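Local coordinates for protein fasciclin-1 (Drosophila melanogaster, PDB 1O70) that mediates neural cell adhesion, a task for which this chain supplies the third and fourth FAS1 domains of the whole molecule, at residues F110-V115 / E166-M171; L162-S167 / V288-V293. One frame throughout, in Å; residues are numbered along the deposited sequence.

How the interactions relate
Interactions 1 and 2 illustrate how a boundary between consecutive FAS1 domains is backed by a contact inside one of them; their centres lie about 9 Å apart, both close to the centre of the molecule. In interaction 1, strand 110-116 of the third domain faces the residues at the end of helix 161-167, and in interaction 2 the same helix meets strand 284-295 within the fourth domain. The contacts share Glu166 and Ser167, and a salt bridge between Asp168 OD2 and Arg290 NH1 (2.7 Å) ties them together. Along the chain the order is strand, helix, strand, and the helix lies on the fourth domain's side of the interface, where Ser167 touches the glycan.

Interaction 1 of 2, residues F110-V115 / E166-M171; sequences FLYFNV and ESDPMM. With NAG (2-acetamido-2-deoxy-beta-D-glucopyranose), chain B; NAG (2-acetamido-2-deoxy-beta-D-glucopyranose), chain C.
Tyr112 faces Asp168 and Met170 in a sparse, buried contact at the interface of the third and fourth FAS1 domains, bridged by water and glycan. Tyr112 stands on strand 110-116 of the third domain; its partners follow helix 161-167, at the start of the fourth. Direct approach is loose: Tyr112 OH lies 4.2 Å from Met170 SD, and the carboxylate of Asp168 is about as distant. A water fills the joint instead. It sits at the ring edge, in the plane of the ring, accepts from Tyr112 OH, and donates to Asp168 OD1 at 2.8 Å and to O7 of the first N-acetylglucosamine at 2.7 Å, joining strand, loop and sugar. The Tyr112 CG is set between the backbone N and the carbonyl carbon (chi1 64°), which carries the hydroxyl across to this water. Asp168 OD1 also takes the backbone N-H of Met170 (2.9 Å), met on the anti side of the carboxylate and 22° out of its plane, closing an Asx turn, while OD2 is engaged by Arg290. Two residues further along the strand from Tyr112, the Asn114 amide reaches the glycan: ND2 donates almost straight to O6 of the second N-acetylglucosamine (3.1 Å, 168°). Replacing Asn114 by an alanine would remove this amide and would probably leave that O6 without its donor and the outer sugar freer to shift. From the other side, the first sugar's O6 donates a hydrogen bond to Ser167 O (2.9 Å). This is the arrangement of a carbohydrate-bridged interdomain interface, with the glycan of Asn132 wedged between paired FAS1 domains.

Interaction 2 of 2, residues L162-S167 / V288-V293; sequences LGKLES and VYRPDV. With NAG (2-acetamido-2-deoxy-beta-D-glucopyranose), chain B.
Lys164 meets Arg290 and Val293 by the carbon part of its chain, which crosses the arginine at a slant and the valine at about a right angle. The lysine extends from helix 161-167, bent at chi2 and again at chi4 (-65°), which swings its ammonium away while leaving CE against the strand. CE comes to the edge of the Arg290 guanidinium, close to its plane, 4.0 Å from NH2. It also touches Val293 CG1 at 3.9 Å. Val293 turns that methyl to the lysine by placing CG1 anti to the backbone N (chi1 176°).

The two cationic ends, Lys164 NZ and Arg290 NH2, lie 5.1 Å apart because both turn to Glu127, NH2 in a salt bridge and NZ in a long, weak ion pair, and this carboxylate probably offsets part of their charge. Lys164 NZ also has a hydrogen bond to the carbonyl O of Gly130, while the NH1 of Arg290 is taken up by Asp168. Since Glu127 and Gly130 belong to the third FAS1 domain, both basic residues also fasten the fourth domain to its neighbour.

On the helix, Ser167 OG is hydrogen-bonded back to the carbonyls of Gly163 and Lys164 in the last turn. On the strand, Tyr289 and Arg290 both lie opposite Val302, a classic beta bulge at the corner of strand 284-295. The arrangement is that of a helix of the FAS1 fold packed, through one lysine, on the bulged strand 284-295 of the seven-stranded mixed sheet.

Interaction 1 of 2, residues F110-V115 / E166-M171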
ATOM      1  N   PHE A 110      -6.536   2.293   4.736  1.00 33.61           N
ATOM      2  CA  PHE A 110      -6.435   3.728   4.943  1.00 31.45           C
ATOM      3  C   PHE A 110      -5.710   4.286   3.711  1.00 28.96           C
ATOM      4  O   PHE A 110      -5.170   3.525   2.908  1.00 28.07           O
ATOM      5  CB  PHE A 110      -5.712   4.059   6.257  1.00 32.12           C
ATOM      6  CG  PHE A 110      -4.286   3.618   6.307  1.00 34.82           C
ATOM      7  CD1 PHE A 110      -3.311   4.306   5.587  1.00 35.95           C
ATOM      8  CD2 PHE A 110      -3.906   2.533   7.097  1.00 35.35           C
ATOM      9  CE1 PHE A 110      -1.970   3.925   5.646  1.00 34.87           C
ATOM     10  CE2 PHE A 110      -2.566   2.138   7.168  1.00 35.64           C
ATOM     11  CZ  PHE A 110      -1.594   2.840   6.438  1.00 35.14           C
ATOM     12  N   LEU A 111      -5.735   5.598   3.541  1.00 25.39           N
ATOM     13  CA  LEU A 111      -5.093   6.226   2.395  1.00 25.73           C
ATOM     14  C   LEU A 111      -4.200   7.336   2.903  1.00 25.30           C
ATOM     15  O   LEU A 111      -4.144   7.604   4.103  1.00 24.69           O
ATOM     16  CB  LEU A 111      -6.138   6.872   1.484  1.00 24.88           C
ATOM     17  CG  LEU A 111      -7.473   6.164   1.273  1.00 25.70           C
ATOM     18  CD1 LEU A 111      -8.432   7.060   0.488  1.00 19.20           C
ATOM     19  CD2 LEU A 111      -7.216   4.853   0.541  1.00 23.23           C
ATOM     20  N   TYR A 112      -3.497   7.980   1.986  1.00 24.18           N
ATOM     21  CA  TYR A 112      -2.670   9.118   2.340  1.00 25.59           C
ATOM     22  C   TYR A 112      -2.373   9.800   1.023  1.00 27.66           C
ATOM     23  O   TYR A 112      -2.448   9.169  -0.033  1.00 26.11           O
ATOM     24  CB  TYR A 112      -1.405   8.702   3.117  1.00 22.77           C
ATOM     25  CG  TYR A 112      -0.415   7.854   2.386  1.00 22.39           C
ATOM     26  CD1 TYR A 112       0.580   8.434   1.588  1.00 23.47           C
ATOM     27  CD2 TYR A 112      -0.468   6.465   2.484  1.00 23.81           C
ATOM     28  CE1 TYR A 112       1.494   7.654   0.906  1.00 22.14           C
ATOM     29  CE2 TYR A 112       0.430   5.671   1.812  1.00 23.10           C
ATOM     30  CZ  TYR A 112       1.414   6.269   1.023  1.00 25.25           C
ATOM     31  OH  TYR A 112       2.343   5.494   0.364  1.00 23.74           O
ATOM     32  N   PHE A 113      -2.086  11.094   1.081  1.00 30.50           N
ATOM     33  CA  PHE A 113      -1.846  11.860  -0.127  1.00 33.60           C
ATOM     34  C   PHE A 113      -0.454  12.452  -0.205  1.00 35.87           C
ATOM     35  O   PHE A 113       0.281  12.518   0.783  1.00 38.10           O
ATOM     36  CB  PHE A 113      -2.856  13.015  -0.231  1.00 33.05           C
ATOM     37  CG  PHE A 113      -4.295  12.593  -0.120  1.00 31.59           C
ATOM     38  CD1 PHE A 113      -4.829  12.217   1.103  1.00 31.13           C
ATOM     39  CD2 PHE A 113      -5.113  12.563  -1.243  1.00 32.45           C
ATOM     40  CE1 PHE A 113      -6.157  11.817   1.210  1.00 30.51           C
ATOM     41  CE2 PHE A 113      -6.443  12.163  -1.146  1.00 33.05           C
ATOM     42  CZ  PHE A 113      -6.961  11.789   0.087  1.00 32.31           C
ATOM     43  N   ASN A 114      -0.108  12.889  -1.406  1.00 36.84           N
ATOM     44  CA  ASN A 114       1.156  13.547  -1.654  1.00 37.49           C
ATOM     45  C   ASN A 114       0.810  14.775  -2.479  1.00 38.70           C
ATOM     46  O   ASN A 114       0.118  14.666  -3.496  1.00 38.05           O
ATOM     47  CB  ASN A 114       2.109  12.663  -2.445  1.00 39.33           C
ATOM     48  CG  ASN A 114       3.424  13.359  -2.728  1.00 40.59           C
ATOM     49  OD1 ASN A 114       4.106  13.804  -1.806  1.00 42.23           O
ATOM     50  ND2 ASN A 114       3.785  13.461  -4.001  1.00 42.04           N
ATOM     51  N   VAL A 115       1.283  15.940  -2.039  1.00 39.97           N
ATOM     52  CA  VAL A 115       1.018  17.194  -2.734  1.00 40.97           C
ATOM     53  C   VAL A 115       2.291  17.848  -3.254  1.00 43.70           C
ATOM     54  O   VAL A 115       3.256  18.012  -2.509  1.00 44.25           O
ATOM     55  CB  VAL A 115       0.306  18.207  -1.811  1.00 39.61           C
ATOM     56  CG1 VAL A 115       0.111  19.525  -2.548  1.00 39.59           C
ATOM     57  CG2 VAL A 115      -1.042  17.651  -1.350  1.00 37.73           C
ATOM     58  N   GLU A 166       9.011   0.388  -8.416  1.00 31.22           N
ATOM     59  CA  GLU A 166       9.655   1.462  -9.162  1.00 32.50           C
ATOM     60  C   GLU A 166       8.832   2.736  -9.183  1.00 29.72           C
ATOM     61  O   GLU A 166       9.379   3.812  -9.389  1.00 28.70           O
ATOM     62  CB  GLU A 166       9.980   1.003 -10.582  1.00 35.99           C
ATOM     63  CG  GLU A 166       8.917   0.147 -11.195  1.00 43.51           C
ATOM     64  CD  GLU A 166       9.328  -0.386 -12.556  1.00 48.00           C
ATOM     65  OE1 GLU A 166      10.495  -0.823 -12.700  1.00 50.11           O
ATOM     66  OE2 GLU A 166       8.477  -0.385 -13.475  1.00 49.52           O
ATOM     67  N   SER A 167       7.531   2.619  -8.933  1.00 28.74           N
ATOM     68  CA  SER A 167       6.666   3.789  -8.934  1.00 30.03           C
ATOM     69  C   SER A 167       6.348   4.420  -7.565  1.00 30.57           C
ATOM     70  O   SER A 167       5.769   5.506  -7.512  1.00 33.72           O
ATOM     71  CB  SER A 167       5.361   3.476  -9.682  1.00 28.10           C
ATOM     72  OG  SER A 167       4.647   2.420  -9.087  1.00 31.19           O
ATOM     73  N   ASP A 168       6.730   3.762  -6.472  1.00 29.43           N
ATOM     74  CA  ASP A 168       6.461   4.263  -5.117  1.00 29.20           C
ATOM     75  C   ASP A 168       7.714   4.893  -4.493  1.00 30.79           C
ATOM     76  O   ASP A 168       8.655   4.187  -4.112  1.00 31.57           O
ATOM     77  CB  ASP A 168       5.978   3.114  -4.224  1.00 28.21           C
ATOM     78  CG  ASP A 168       5.303   3.598  -2.943  1.00 29.21           C
ATOM     79  OD1 ASP A 168       5.776   4.584  -2.328  1.00 29.30           O
ATOM     80  OD2 ASP A 168       4.301   2.974  -2.531  1.00 28.21           O
ATOM     81  N   PRO A 169       7.727   6.228  -4.335  1.00 30.50           N
ATOM     82  CA  PRO A 169       8.901   6.895  -3.751  1.00 31.09           C
ATOM     83  C   PRO A 169       9.312   6.362  -2.380  1.00 31.12           C
ATOM     84  O   PRO A 169      10.487   6.423  -1.994  1.00 31.36           O
ATOM     85  CB  PRO A 169       8.474   8.363  -3.658  1.00 29.69           C
ATOM     86  CG  PRO A 169       7.338   8.482  -4.629  1.00 31.78           C
ATOM     87  CD  PRO A 169       6.613   7.177  -4.486  1.00 30.65           C
ATOM     88  N   MET A 170       8.334   5.853  -1.642  1.00 28.21           N
ATOM     89  CA  MET A 170       8.583   5.338  -0.304  1.00 27.88           C
ATOM     90  C   MET A 170       9.434   4.070  -0.307  1.00 27.05           C
ATOM     91  O   MET A 170      10.087   3.744   0.689  1.00 26.04           O
ATOM     92  CB  MET A 170       7.255   5.063   0.388  1.00 28.21           C
ATOM     93  CG  MET A 170       7.397   5.053   1.881  1.00 29.72           C
ATOM     94  SD  MET A 170       5.822   5.073   2.723  1.00 32.77           S
ATOM     95  CE  MET A 170       5.622   3.349   2.887  1.00 31.52           C
ATOM     96  N   MET A 171       9.426   3.386  -1.447  1.00 25.63           N
ATOM     97  CA  MET A 171      10.150   2.143  -1.643  1.00 26.58           C
ATOM     98  C   MET A 171      11.439   2.328  -2.428  1.00 26.51           C
ATOM     99  O   MET A 171      12.138   1.353  -2.684  1.00 29.52           O
ATOM    100  CB  MET A 171       9.244   1.135  -2.371  1.00 27.46           C
ATOM    101  CG  MET A 171       7.962   0.758  -1.593  1.00 27.52           C
ATOM    102  SD  MET A 171       6.877  -0.373  -2.497  1.00 26.89           S
ATOM    103  CE  MET A 171       5.389  -0.380  -1.510  1.00 28.13           C
TER
HETATM  104  C1  NAG B   1       2.236   8.288  -6.800  1.00 30.49           C
HETATM  105  C2  NAG B   1       2.923   8.927  -5.596  1.00 29.80           C
HETATM  106  C3  NAG B   1       3.646  10.196  -6.059  1.00 31.99           C
HETATM  107  C4  NAG B   1       4.615   9.884  -7.215  1.00 33.32           C
HETATM  108  C5  NAG B   1       3.857   9.129  -8.326  1.00 33.84           C
HETATM  109  C6  NAG B   1       4.727   8.670  -9.475  1.00 32.77           C
HETATM  110  C7  NAG B   1       1.980   8.710  -3.390  1.00 31.49           C
HETATM  111  C8  NAG B   1       0.937   9.164  -2.378  1.00 28.91           C
HETATM  112  N2  NAG B   1       1.939   9.272  -4.594  1.00 31.86           N
HETATM  113  O3  NAG B   1       4.325  10.799  -4.970  1.00 28.73           O
HETATM  114  O4  NAG B   1       5.124  11.121  -7.754  1.00 38.19           O
HETATM  115  O5  NAG B   1       3.211   7.957  -7.792  1.00 31.45           O
HETATM  116  O6  NAG B   1       5.850   7.943  -8.999  1.00 37.64           O
HETATM  117  O7  NAG B   1       2.808   7.858  -3.083  1.00 30.72           O
HETATM  118  C1  NAG C   2       6.380  11.520  -7.353  1.00 43.85           C
HETATM  119  C2  NAG C   2       6.956  12.456  -8.396  1.00 46.40           C
HETATM  120  C3  NAG C   2       8.363  12.872  -7.968  1.00 48.01           C
HETATM  121  C4  NAG C   2       8.284  13.506  -6.564  1.00 48.72           C
HETATM  122  C5  NAG C   2       7.555  12.589  -5.566  1.00 47.73           C
HETATM  123  C6  NAG C   2       7.280  13.329  -4.263  1.00 48.81           C
HETATM  124  C7  NAG C   2       6.279  12.257 -10.698  1.00 51.05           C
HETATM  125  C8  NAG C   2       6.965  12.351 -12.053  1.00 52.87           C
HETATM  126  N2  NAG C   2       6.999  11.791  -9.683  1.00 49.33           N
HETATM  127  O3  NAG C   2       8.884  13.788  -8.908  1.00 48.59           O
HETATM  128  O4  NAG C   2       9.581  13.818  -6.067  1.00 51.53           O
HETATM  129  O5  NAG C   2       6.271  12.185  -6.088  1.00 45.33           O
HETATM  130  O6  NAG C   2       6.589  14.550  -4.516  1.00 49.57           O
HETATM  131  O7  NAG C   2       5.107  12.605 -10.574  1.00 49.94           O
HETATM  132  O   HOH W   1       4.105   6.473  -1.160  1.00 23.68           O

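Interaction 2 of 2, residues L162-S167 / V288-V293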
ATOM      1  N   LEU A 162       6.960  -5.529  -8.730  1.00 30.25           N
ATOM      2  CA  LEU A 162       8.032  -4.741  -9.354  1.00 31.50           C
ATOM      3  C   LEU A 162       7.527  -3.384  -9.842  1.00 30.81           C
ATOM      4  O   LEU A 162       8.180  -2.361  -9.637  1.00 30.05           O
ATOM      5  CB  LEU A 162       8.636  -5.493 -10.551  1.00 30.85           C
ATOM      6  CG  LEU A 162       9.666  -4.693 -11.359  1.00 32.80           C
ATOM      7  CD1 LEU A 162      10.903  -4.445 -10.489  1.00 33.24           C
ATOM      8  CD2 LEU A 162      10.071  -5.443 -12.635  1.00 31.90           C
ATOM      9  N   GLY A 163       6.365  -3.391 -10.492  1.00 30.62           N
ATOM     10  CA  GLY A 163       5.808  -2.159 -11.014  1.00 29.06           C
ATOM     11  C   GLY A 163       5.605  -1.151  -9.910  1.00 30.41           C
ATOM     12  O   GLY A 163       5.822   0.051 -10.095  1.00 30.75           O
ATOM     13  N   LYS A 164       5.194  -1.660  -8.753  1.00 29.24           N
ATOM     14  CA  LYS A 164       4.942  -0.849  -7.576  1.00 27.90           C
ATOM     15  C   LYS A 164       6.253  -0.310  -7.030  1.00 29.09           C
ATOM     16  O   LYS A 164       6.377   0.885  -6.758  1.00 29.07           O
ATOM     17  CB  LYS A 164       4.262  -1.696  -6.503  1.00 27.49           C
ATOM     18  CG  LYS A 164       3.070  -1.041  -5.833  1.00 29.39           C
ATOM     19  CD  LYS A 164       3.413   0.282  -5.197  1.00 29.93           C
ATOM     20  CE  LYS A 164       2.164   1.010  -4.735  1.00 32.27           C
ATOM     21  NZ  LYS A 164       1.300   1.395  -5.872  1.00 30.94           N
ATOM     22  N   LEU A 165       7.229  -1.198  -6.870  1.00 30.25           N
ATOM     23  CA  LEU A 165       8.541  -0.813  -6.351  1.00 30.98           C
ATOM     24  C   LEU A 165       9.213   0.315  -7.109  1.00 30.48           C
ATOM     25  O   LEU A 165       9.928   1.115  -6.513  1.00 31.46           O
ATOM     26  CB  LEU A 165       9.494  -2.005  -6.334  1.00 31.37           C
ATOM     27  CG  LEU A 165       9.363  -3.068  -5.245  1.00 31.68           C
ATOM     28  CD1 LEU A 165      10.268  -4.225  -5.629  1.00 33.57           C
ATOM     29  CD2 LEU A 165       9.747  -2.493  -3.879  1.00 29.51           C
ATOM     30  N   GLU A 166       9.011   0.388  -8.416  1.00 31.22           N
ATOM     31  CA  GLU A 166       9.655   1.462  -9.162  1.00 32.50           C
ATOM     32  C   GLU A 166       8.832   2.736  -9.183  1.00 29.72           C
ATOM     33  O   GLU A 166       9.379   3.812  -9.389  1.00 28.70           O
ATOM     34  CB  GLU A 166       9.980   1.003 -10.582  1.00 35.99           C
ATOM     35  CG  GLU A 166       8.917   0.147 -11.195  1.00 43.51           C
ATOM     36  CD  GLU A 166       9.328  -0.386 -12.556  1.00 48.00           C
ATOM     37  OE1 GLU A 166      10.495  -0.823 -12.700  1.00 50.11           O
ATOM     38  OE2 GLU A 166       8.477  -0.385 -13.475  1.00 49.52           O
ATOM     39  N   SER A 167       7.531   2.619  -8.933  1.00 28.74           N
ATOM     40  CA  SER A 167       6.666   3.789  -8.934  1.00 30.03           C
ATOM     41  C   SER A 167       6.348   4.420  -7.565  1.00 30.57           C
ATOM     42  O   SER A 167       5.769   5.506  -7.512  1.00 33.72           O
ATOM     43  CB  SER A 167       5.361   3.476  -9.682  1.00 28.10           C
ATOM     44  OG  SER A 167       4.647   2.420  -9.087  1.00 31.19           O
ATOM     45  N   VAL A 288       4.517  -2.592  11.019  1.00 26.47           N
ATOM     46  CA  VAL A 288       4.157  -2.651   9.612  1.00 24.92           C
ATOM     47  C   VAL A 288       3.513  -1.293   9.300  1.00 25.05           C
ATOM     48  O   VAL A 288       2.384  -1.032   9.701  1.00 24.84           O
ATOM     49  CB  VAL A 288       3.144  -3.799   9.346  1.00 24.32           C
ATOM     50  CG1 VAL A 288       2.816  -3.872   7.862  1.00 23.27           C
ATOM     51  CG2 VAL A 288       3.710  -5.122   9.824  1.00 20.55           C
ATOM     52  N   TYR A 289       4.247  -0.429   8.602  1.00 24.99           N
ATOM     53  CA  TYR A 289       3.767   0.911   8.263  1.00 24.33           C
ATOM     54  C   TYR A 289       2.616   0.935   7.253  1.00 25.25           C
ATOM     55  O   TYR A 289       1.630   1.641   7.447  1.00 26.52           O
ATOM     56  CB  TYR A 289       4.929   1.761   7.747  1.00 24.52           C
ATOM     57  CG  TYR A 289       4.562   3.195   7.487  1.00 25.31           C
ATOM     58  CD1 TYR A 289       4.138   4.026   8.525  1.00 25.97           C
ATOM     59  CD2 TYR A 289       4.621   3.723   6.199  1.00 24.24           C
ATOM     60  CE1 TYR A 289       3.775   5.354   8.285  1.00 26.10           C
ATOM     61  CE2 TYR A 289       4.262   5.052   5.950  1.00 25.90           C
ATOM     62  CZ  TYR A 289       3.839   5.858   6.998  1.00 26.72           C
ATOM     63  OH  TYR A 289       3.473   7.165   6.754  1.00 28.50           O
ATOM     64  N   ARG A 290       2.745   0.195   6.160  1.00 25.38           N
ATOM     65  CA  ARG A 290       1.674   0.123   5.171  1.00 24.92           C
ATOM     66  C   ARG A 290       1.417  -1.359   4.934  1.00 26.69           C
ATOM     67  O   ARG A 290       2.180  -2.037   4.233  1.00 27.43           O
ATOM     68  CB  ARG A 290       2.085   0.785   3.853  1.00 25.45           C
ATOM     69  CG  ARG A 290       1.980   2.299   3.833  1.00 24.97           C
ATOM     70  CD  ARG A 290       2.672   2.858   2.618  1.00 22.66           C
ATOM     71  NE  ARG A 290       2.116   2.326   1.379  1.00 24.26           N
ATOM     72  CZ  ARG A 290       2.771   2.324   0.223  1.00 24.14           C
ATOM     73  NH1 ARG A 290       4.007   2.824   0.161  1.00 21.56           N
ATOM     74  NH2 ARG A 290       2.191   1.827  -0.863  1.00 25.37           N
ATOM     75  N   PRO A 291       0.364  -1.892   5.552  1.00 26.92           N
ATOM     76  CA  PRO A 291       0.077  -3.307   5.349  1.00 26.69           C
ATOM     77  C   PRO A 291      -0.769  -3.527   4.110  1.00 27.45           C
ATOM     78  O   PRO A 291      -1.487  -2.637   3.652  1.00 28.13           O
ATOM     79  CB  PRO A 291      -0.702  -3.668   6.595  1.00 25.49           C
ATOM     80  CG  PRO A 291      -1.513  -2.425   6.807  1.00 24.50           C
ATOM     81  CD  PRO A 291      -0.450  -1.346   6.651  1.00 24.99           C
ATOM     82  N   ASP A 292      -0.670  -4.725   3.564  1.00 27.75           N
ATOM     83  CA  ASP A 292      -1.492  -5.097   2.434  1.00 28.89           C
ATOM     84  C   ASP A 292      -1.486  -4.188   1.216  1.00 28.28           C
ATOM     85  O   ASP A 292      -2.546  -3.813   0.731  1.00 29.79           O
ATOM     86  CB  ASP A 292      -2.924  -5.269   2.943  1.00 29.03           C
ATOM     87  CG  ASP A 292      -2.983  -6.129   4.205  1.00 31.86           C
ATOM     88  OD1 ASP A 292      -2.355  -7.208   4.204  1.00 32.99           O
ATOM     89  OD2 ASP A 292      -3.634  -5.736   5.197  1.00 33.75           O
ATOM     90  N   VAL A 293      -0.312  -3.836   0.709  1.00 26.23           N
ATOM     91  CA  VAL A 293      -0.258  -3.008  -0.486  1.00 26.81           C
ATOM     92  C   VAL A 293      -0.380  -4.010  -1.630  1.00 28.65           C
ATOM     93  O   VAL A 293       0.618  -4.484  -2.159  1.00 28.58           O
ATOM     94  CB  VAL A 293       1.081  -2.232  -0.565  1.00 26.87           C
ATOM     95  CG1 VAL A 293       1.170  -1.449  -1.876  1.00 23.38           C
ATOM     96  CG2 VAL A 293       1.196  -1.273   0.633  1.00 24.90           C
TER
HETATM   97  C1  NAG B   1       2.236   8.288  -6.800  1.00 30.49           C
HETATM   98  C2  NAG B   1       2.923   8.927  -5.596  1.00 29.80           C
HETATM   99  C3  NAG B   1       3.646  10.196  -6.059  1.00 31.99           C
HETATM  100  C4  NAG B   1       4.615   9.884  -7.215  1.00 33.32           C
HETATM  101  C5  NAG B   1       3.857   9.129  -8.326  1.00 33.84           C
HETATM  102  C6  NAG B   1       4.727   8.670  -9.475  1.00 32.77           C
HETATM  103  C7  NAG B   1       1.980   8.710  -3.390  1.00 31.49           C
HETATM  104  C8  NAG B   1       0.937   9.164  -2.378  1.00 28.91           C
HETATM  105  N2  NAG B   1       1.939   9.272  -4.594  1.00 31.86           N
HETATM  106  O3  NAG B   1       4.325  10.799  -4.970  1.00 28.73           O
HETATM  107  O4  NAG B   1       5.124  11.121  -7.754  1.00 38.19           O
HETATM  108  O5  NAG B   1       3.211   7.957  -7.792  1.00 31.45           O
HETATM  109  O6  NAG B   1       5.850   7.943  -8.999  1.00 37.64           O
HETATM  110  O7  NAG B   1       2.808   7.858  -3.083  1.00 30.72           O